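Local coordinates for iron transport multicopper oxidase FET3 (PDB 1ZPU), which oxidises ferrous iron to ferric iron with oxygen, using four bound copper ions, so that yeast can import iron with high affinity, at residues M210-I215 with D226-T231; Q234-L239 with M434-L439. One frame throughout, in Å; residues are numbered along the deposited sequence.

Both contacts are buried, and they share a sheet: strand 210-215 of interaction 1 lies beside strand 235-241, which carries segment 234-239 of interaction 2. The two strands are joined by probable backbone hydrogen bonds such as Thr211 O to Leu239 N, 2.8 Å, and by packing of Val213 on Leu239. Interaction 1 stays within the second plastocyanin-like domain and is apolar, as suits the space between the two sheets of one sandwich. Interaction 2 reaches from that domain to the third, close to the copper ligands, and is polar: one arginine-aspartate salt bridge, an arginine-tyrosine hydrogen bond and amide-guanidinium stacking. The same sheet thus takes part in an apolar domain interior and in a charged domain boundary.

Interaction 1 (M210-I215 with D226-T231); sequences MTVVEI and DMLYIT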
loop_
_atom_site.group_PDB
_atom_site.type_symbol
_atom_site.label_atom_id
_atom_site.label_comp_id
_atom_site.label_asym_id
_atom_site.label_seq_id
_atom_site.Cartn_x
_atom_site.Cartn_y
_atom_site.Cartn_z
ATOM N N MET A 210 9.047 -19.728 11.123
ATOM C CA MET A 210 8.357 -18.477 11.442
ATOM C C MET A 210 6.896 -18.729 11.748
ATOM O O MET A 210 6.202 -19.410 10.986
ATOM C CB MET A 210 8.468 -17.498 10.290
ATOM C CG MET A 210 9.869 -17.086 10.010
ATOM S SD MET A 210 9.979 -15.931 8.660
ATOM C CE MET A 210 9.318 -16.863 7.284
ATOM N N THR A 211 6.436 -18.188 12.874
ATOM C CA THR A 211 5.044 -18.353 13.283
ATOM C C THR A 211 4.278 -17.071 13.035
ATOM O O THR A 211 4.457 -16.079 13.742
ATOM C CB THR A 211 4.921 -18.729 14.750
ATOM O OG1 THR A 211 5.851 -19.782 15.040
ATOM C CG2 THR A 211 3.502 -19.196 15.048
ATOM N N VAL A 212 3.426 -17.090 12.019
ATOM C CA VAL A 212 2.699 -15.888 11.628
ATOM C C VAL A 212 1.621 -15.617 12.662
ATOM O O VAL A 212 0.814 -16.491 12.967
ATOM C CB VAL A 212 2.153 -15.974 10.170
ATOM C CG1 VAL A 212 1.325 -14.776 9.824
ATOM C CG2 VAL A 212 3.299 -16.066 9.202
ATOM N N VAL A 213 1.647 -14.411 13.229
ATOM C CA VAL A 213 0.682 -14.020 14.263
ATOM C C VAL A 213 -0.130 -12.769 13.929
ATOM O O VAL A 213 -1.057 -12.431 14.656
ATOM C CB VAL A 213 1.321 -13.857 15.657
ATOM C CG1 VAL A 213 1.912 -15.161 16.108
ATOM C CG2 VAL A 213 2.353 -12.753 15.666
ATOM N N GLU A 214 0.204 -12.102 12.828
ATOM C CA GLU A 214 -0.549 -10.938 12.387
ATOM C C GLU A 214 -0.285 -10.664 10.909
ATOM O O GLU A 214 0.854 -10.778 10.433
ATOM C CB GLU A 214 -0.170 -9.712 13.230
ATOM C CG GLU A 214 -1.001 -8.459 12.945
ATOM C CD GLU A 214 -0.159 -7.169 12.887
ATOM O OE1 GLU A 214 0.269 -6.700 13.972
ATOM O OE2 GLU A 214 0.063 -6.628 11.764
ATOM N N ILE A 215 -1.337 -10.311 10.176
ATOM C CA ILE A 215 -1.164 -9.699 8.853
ATOM C C ILE A 215 -1.949 -8.389 8.765
ATOM O O ILE A 215 -3.089 -8.314 9.226
ATOM C CB ILE A 215 -1.557 -10.651 7.687
ATOM C CG1 ILE A 215 -3.005 -11.133 7.822
ATOM C CG2 ILE A 215 -0.579 -11.811 7.584
ATOM C CD1 ILE A 215 -3.558 -11.734 6.570
ATOM N N ASP A 226 8.137 -21.878 6.597
ATOM C CA ASP A 226 9.541 -21.678 6.339
ATOM C C ASP A 226 9.744 -20.450 5.482
ATOM O O ASP A 226 10.838 -19.904 5.450
ATOM C CB ASP A 226 10.105 -22.884 5.612
ATOM C CG ASP A 226 10.010 -24.151 6.432
ATOM O OD1 ASP A 226 9.907 -25.244 5.827
ATOM O OD2 ASP A 226 10.034 -24.050 7.684
ATOM N N MET A 227 8.698 -20.008 4.787
ATOM C CA MET A 227 8.849 -18.943 3.799
ATOM C C MET A 227 7.607 -18.042 3.643
ATOM O O MET A 227 6.465 -18.515 3.671
ATOM C CB MET A 227 9.242 -19.554 2.451
ATOM C CG MET A 227 9.744 -18.536 1.447
ATOM S SD MET A 227 10.256 -19.237 -0.126
ATOM C CE MET A 227 11.554 -20.345 0.392
ATOM N N LEU A 228 7.830 -16.742 3.473
ATOM C CA LEU A 228 6.719 -15.817 3.181
ATOM C C LEU A 228 6.845 -15.210 1.804
ATOM O O LEU A 228 7.947 -14.976 1.336
ATOM C CB LEU A 228 6.644 -14.685 4.200
ATOM C CG LEU A 228 6.483 -15.017 5.680
ATOM C CD1 LEU A 228 6.712 -13.774 6.523
ATOM C CD2 LEU A 228 5.114 -15.629 5.969
ATOM N N TYR A 229 5.710 -14.967 1.157
ATOM C CA TYR A 229 5.661 -14.122 -0.030
ATOM C C TYR A 229 4.995 -12.800 0.386
ATOM O O TYR A 229 3.812 -12.773 0.697
ATOM C CB TYR A 229 4.887 -14.818 -1.154
ATOM C CG TYR A 229 4.806 -14.048 -2.463
ATOM C CD1 TYR A 229 5.826 -14.125 -3.418
ATOM C CD2 TYR A 229 3.708 -13.238 -2.742
ATOM C CE1 TYR A 229 5.757 -13.405 -4.611
ATOM C CE2 TYR A 229 3.627 -12.520 -3.926
ATOM C CZ TYR A 229 4.645 -12.609 -4.858
ATOM O OH TYR A 229 4.518 -11.882 -6.025
ATOM N N ILE A 230 5.756 -11.717 0.422
ATOM C CA ILE A 230 5.247 -10.420 0.871
ATOM C C ILE A 230 5.235 -9.432 -0.290
ATOM O O ILE A 230 6.311 -9.093 -0.824
ATOM C CB ILE A 230 6.139 -9.809 1.981
ATOM C CG1 ILE A 230 6.523 -10.894 2.996
ATOM C CG2 ILE A 230 5.456 -8.651 2.644
ATOM C CD1 ILE A 230 7.324 -10.381 4.171
ATOM N N THR A 231 4.040 -8.975 -0.680
ATOM C CA THR A 231 3.912 -7.954 -1.723
ATOM C C THR A 231 4.206 -6.608 -1.098
ATOM O O THR A 231 4.288 -6.494 0.118
ATOM C CB THR A 231 2.479 -7.886 -2.357
ATOM O OG1 THR A 231 1.597 -7.112 -1.524
ATOM C CG2 THR A 231 1.882 -9.271 -2.614
#
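Leu228 reaches out of strand 228-230 and divides its branches between two side chains of strand 210-215. Its CG stands 3.7 Å from the methyl CE of Met210, with CD1 only slightly farther from the same methyl, while CD2 meets CG2 of Val212, also at 3.7 Å. Both pairs cross obliquely. Met210 runs extended as far as its sulfur and then bends (chi3 -61°), which turns the terminal methyl in toward the leucine. A flexible methionine suits this place because it can span the distance between strands too far apart for backbone pairing; the short, beta-branched valine, at home in a strand, offers one methyl, CG2, to the leucine.

Contacts with the backbone are looser. The same Met210 methyl lies 3.9 Å from the carbonyl O of Asp226, an approach of carbon to oxygen by van der Waals packing. The CA-CB bond of Asp226 points away from the facing strand, and the residue is exposed, a fitting position for a carboxylate at the margin of an apolar layer.

No hydrogen bond joins the segments. The backbone of 210-215 is instead paired with strands 218-225 and 235-241, with Val213 and Glu214 both opposite Thr237 in a classic beta bulge. Strand 228-230 belongs to the other sheet, next to 201-205. Val238 adds to the packing of Met210 and Val212, and Ile192 to that of Leu228. This is the face-to-face sheet packing of a cupredoxin-like sandwich: cohesion here comes from shape and exclusion of water, and between these two segments no directional bond takes part.

Interaction 2 (Q234-L239 with M434-L439); sequences QRYTVL and MRRDTL
Arg436 extends from its strand toward Gln234 and Tyr236, and can be followed outward from CB. CG sits between the backbone N and the carbonyl carbon (chi1 63°), and the chain then runs straight to CD before bending at chi3, which carries the guanidinium over to the facing segment. There Arg436 CZ lies 3.9 Å from CD of Gln234, whose flat amide stacks on the guanidinium with the planes 5° apart. Arg436 NH1 donates to Tyr236 OH (3.1 Å), which lies near the guanidinium plane, and is also salt-bridged to Asp299. NH2 packs near CB of Gln234 and has its own salt bridge, to Asp216. Arginine suits the site because one flat, many-handed cation can serve a phenol, an amide face and two acids.

Next to it, Arg235 grips Asp437 end-on in a salt bridge. Arg235 NH2 bonds Asp437 OD1 at 2.7 Å and Arg235 NH1 bonds Asp437 OD2 at 2.9 Å, each through the syn lone pair, with guanidinium and carboxylate nearly coplanar. OD2 also accepts from Thr438 OG1 and is hydrogen-bonded to His62, a type 3 copper ligand, while the backbone O of Asp437 is bonded to ND1 of the type 2 ligand His395. Asp437 is therefore a second-shell residue of the copper sites. With an alanine in its place, the buried charge of Arg235 would probably be left without its mate, and His62 would lose one of the two hydrogen bonds it has with Asp437 and Thr438.

Segment 234-239 enters strand 235-241, between strands 187-194 and 210-215 of the second domain. Asp437 lies between strands 434-436 and 438-441 of the third domain, which pair with 401-406 and 392-396 at the edges of two different sheets.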
loop_
_atom_site.group_PDB
_atom_site.type_symbol
_atom_site.label_atom_id
_atom_site.label_comp_id
_atom_site.label_asym_id
_atom_site.label_seq_id
_atom_site.Cartn_x
_atom_site.Cartn_y
_atom_site.Cartn_z
ATOM N N GLN A 234 2.211 -4.842 2.242
ATOM C CA GLN A 234 1.708 -5.757 3.261
ATOM C C GLN A 234 2.669 -6.008 4.413
ATOM O O GLN A 234 3.870 -5.785 4.280
ATOM C CB GLN A 234 1.057 -7.041 2.707
ATOM C CG GLN A 234 1.783 -7.882 1.685
ATOM C CD GLN A 234 0.832 -8.908 1.002
ATOM O OE1 GLN A 234 -0.375 -8.649 0.818
ATOM N NE2 GLN A 234 1.380 -10.080 0.637
ATOM N N ARG A 235 2.117 -6.414 5.555
ATOM C CA ARG A 235 2.886 -6.660 6.760
ATOM C C ARG A 235 2.595 -8.066 7.239
ATOM O O ARG A 235 1.431 -8.444 7.371
ATOM C CB ARG A 235 2.482 -5.669 7.852
ATOM C CG ARG A 235 2.862 -4.242 7.576
ATOM C CD ARG A 235 1.862 -3.531 6.667
ATOM N NE ARG A 235 0.660 -3.134 7.391
ATOM C CZ ARG A 235 -0.555 -3.029 6.861
ATOM N NH1 ARG A 235 -0.760 -3.300 5.583
ATOM N NH2 ARG A 235 -1.580 -2.672 7.625
ATOM N N TYR A 236 3.640 -8.854 7.474
ATOM C CA TYR A 236 3.491 -10.088 8.238
ATOM C C TYR A 236 4.252 -9.878 9.514
ATOM O O TYR A 236 5.420 -9.528 9.480
ATOM C CB TYR A 236 4.032 -11.329 7.505
ATOM C CG TYR A 236 3.217 -11.803 6.323
ATOM C CD1 TYR A 236 2.529 -13.019 6.346
ATOM C CD2 TYR A 236 3.140 -11.028 5.165
ATOM C CE1 TYR A 236 1.768 -13.433 5.229
ATOM C CE2 TYR A 236 2.403 -11.423 4.061
ATOM C CZ TYR A 236 1.720 -12.613 4.090
ATOM O OH TYR A 236 1.013 -12.933 2.960
ATOM N N THR A 237 3.576 -10.058 10.640
ATOM C CA THR A 237 4.238 -10.111 11.938
ATOM C C THR A 237 4.376 -11.573 12.360
ATOM O O THR A 237 3.432 -12.366 12.274
ATOM C CB THR A 237 3.483 -9.318 13.012
ATOM O OG1 THR A 237 3.287 -7.970 12.568
ATOM C CG2 THR A 237 4.267 -9.312 14.313
ATOM N N VAL A 238 5.565 -11.907 12.839
ATOM C CA VAL A 238 6.009 -13.280 12.925
ATOM C C VAL A 238 6.768 -13.486 14.237
ATOM O O VAL A 238 7.577 -12.635 14.649
ATOM C CB VAL A 238 6.892 -13.574 11.672
ATOM C CG1 VAL A 238 8.127 -14.363 11.998
ATOM C CG2 VAL A 238 6.070 -14.225 10.565
ATOM N N LEU A 239 6.473 -14.593 14.912
ATOM C CA LEU A 239 7.246 -15.024 16.062
ATOM C C LEU A 239 8.411 -15.882 15.578
ATOM O O LEU A 239 8.230 -16.735 14.708
ATOM C CB LEU A 239 6.366 -15.847 17.017
ATOM C CG LEU A 239 5.279 -15.200 17.883
ATOM C CD1 LEU A 239 4.337 -16.258 18.404
ATOM C CD2 LEU A 239 5.873 -14.429 19.041
ATOM N N MET A 434 -10.252 -14.782 5.732
ATOM C CA MET A 434 -9.109 -13.989 6.129
ATOM C C MET A 434 -9.447 -12.514 5.915
ATOM O O MET A 434 -10.313 -12.187 5.103
ATOM C CB MET A 434 -7.898 -14.421 5.300
ATOM C CG MET A 434 -6.683 -13.545 5.418
ATOM S SD MET A 434 -6.677 -12.235 4.176
ATOM C CE MET A 434 -5.903 -13.018 2.768
ATOM N N ARG A 435 -8.776 -11.635 6.656
ATOM C CA ARG A 435 -8.952 -10.195 6.523
ATOM C C ARG A 435 -7.600 -9.482 6.448
ATOM O O ARG A 435 -6.674 -9.811 7.209
ATOM C CB ARG A 435 -9.753 -9.657 7.702
ATOM C CG ARG A 435 -11.219 -9.463 7.428
ATOM C CD ARG A 435 -12.068 -9.981 8.575
ATOM N NE ARG A 435 -11.644 -9.483 9.880
ATOM C CZ ARG A 435 -11.677 -10.213 10.988
ATOM N NH1 ARG A 435 -12.105 -11.469 10.939
ATOM N NH2 ARG A 435 -11.279 -9.698 12.142
ATOM N N ARG A 436 -7.495 -8.513 5.534
ATOM C CA ARG A 436 -6.323 -7.658 5.430
ATOM C C ARG A 436 -6.632 -6.426 4.584
ATOM O O ARG A 436 -7.775 -6.254 4.147
ATOM C CB ARG A 436 -5.126 -8.431 4.877
ATOM C CG ARG A 436 -5.243 -8.985 3.442
ATOM C CD ARG A 436 -4.017 -9.843 3.092
ATOM N NE ARG A 436 -2.815 -9.258 3.674
ATOM C CZ ARG A 436 -1.649 -9.871 3.813
ATOM N NH1 ARG A 436 -1.490 -11.120 3.411
ATOM N NH2 ARG A 436 -0.632 -9.224 4.355
ATOM N N ASP A 437 -5.628 -5.571 4.357
ATOM C CA ASP A 437 -5.848 -4.353 3.582
ATOM C C ASP A 437 -5.172 -4.377 2.216
ATOM O O ASP A 437 -5.403 -3.506 1.384
ATOM C CB ASP A 437 -5.489 -3.092 4.385
ATOM C CG ASP A 437 -4.017 -3.020 4.751
ATOM O OD1 ASP A 437 -3.746 -2.789 5.951
ATOM O OD2 ASP A 437 -3.142 -3.177 3.853
ATOM N N THR A 438 -4.349 -5.388 1.978
ATOM C CA THR A 438 -3.606 -5.454 0.735
ATOM C C THR A 438 -3.510 -6.914 0.320
ATOM O O THR A 438 -3.118 -7.762 1.108
ATOM C CB THR A 438 -2.213 -4.792 0.897
ATOM O OG1 THR A 438 -2.375 -3.485 1.482
ATOM C CG2 THR A 438 -1.481 -4.677 -0.435
ATOM N N LEU A 439 -3.882 -7.178 -0.930
ATOM C CA LEU A 439 -4.072 -8.522 -1.448
ATOM C C LEU A 439 -3.660 -8.559 -2.907
ATOM O O LEU A 439 -4.002 -7.666 -3.652
ATOM C CB LEU A 439 -5.550 -8.910 -1.332
ATOM C CG LEU A 439 -5.997 -10.285 -1.829
ATOM C CD1 LEU A 439 -5.772 -11.369 -0.765
ATOM C CD2 LEU A 439 -7.454 -10.249 -2.284
#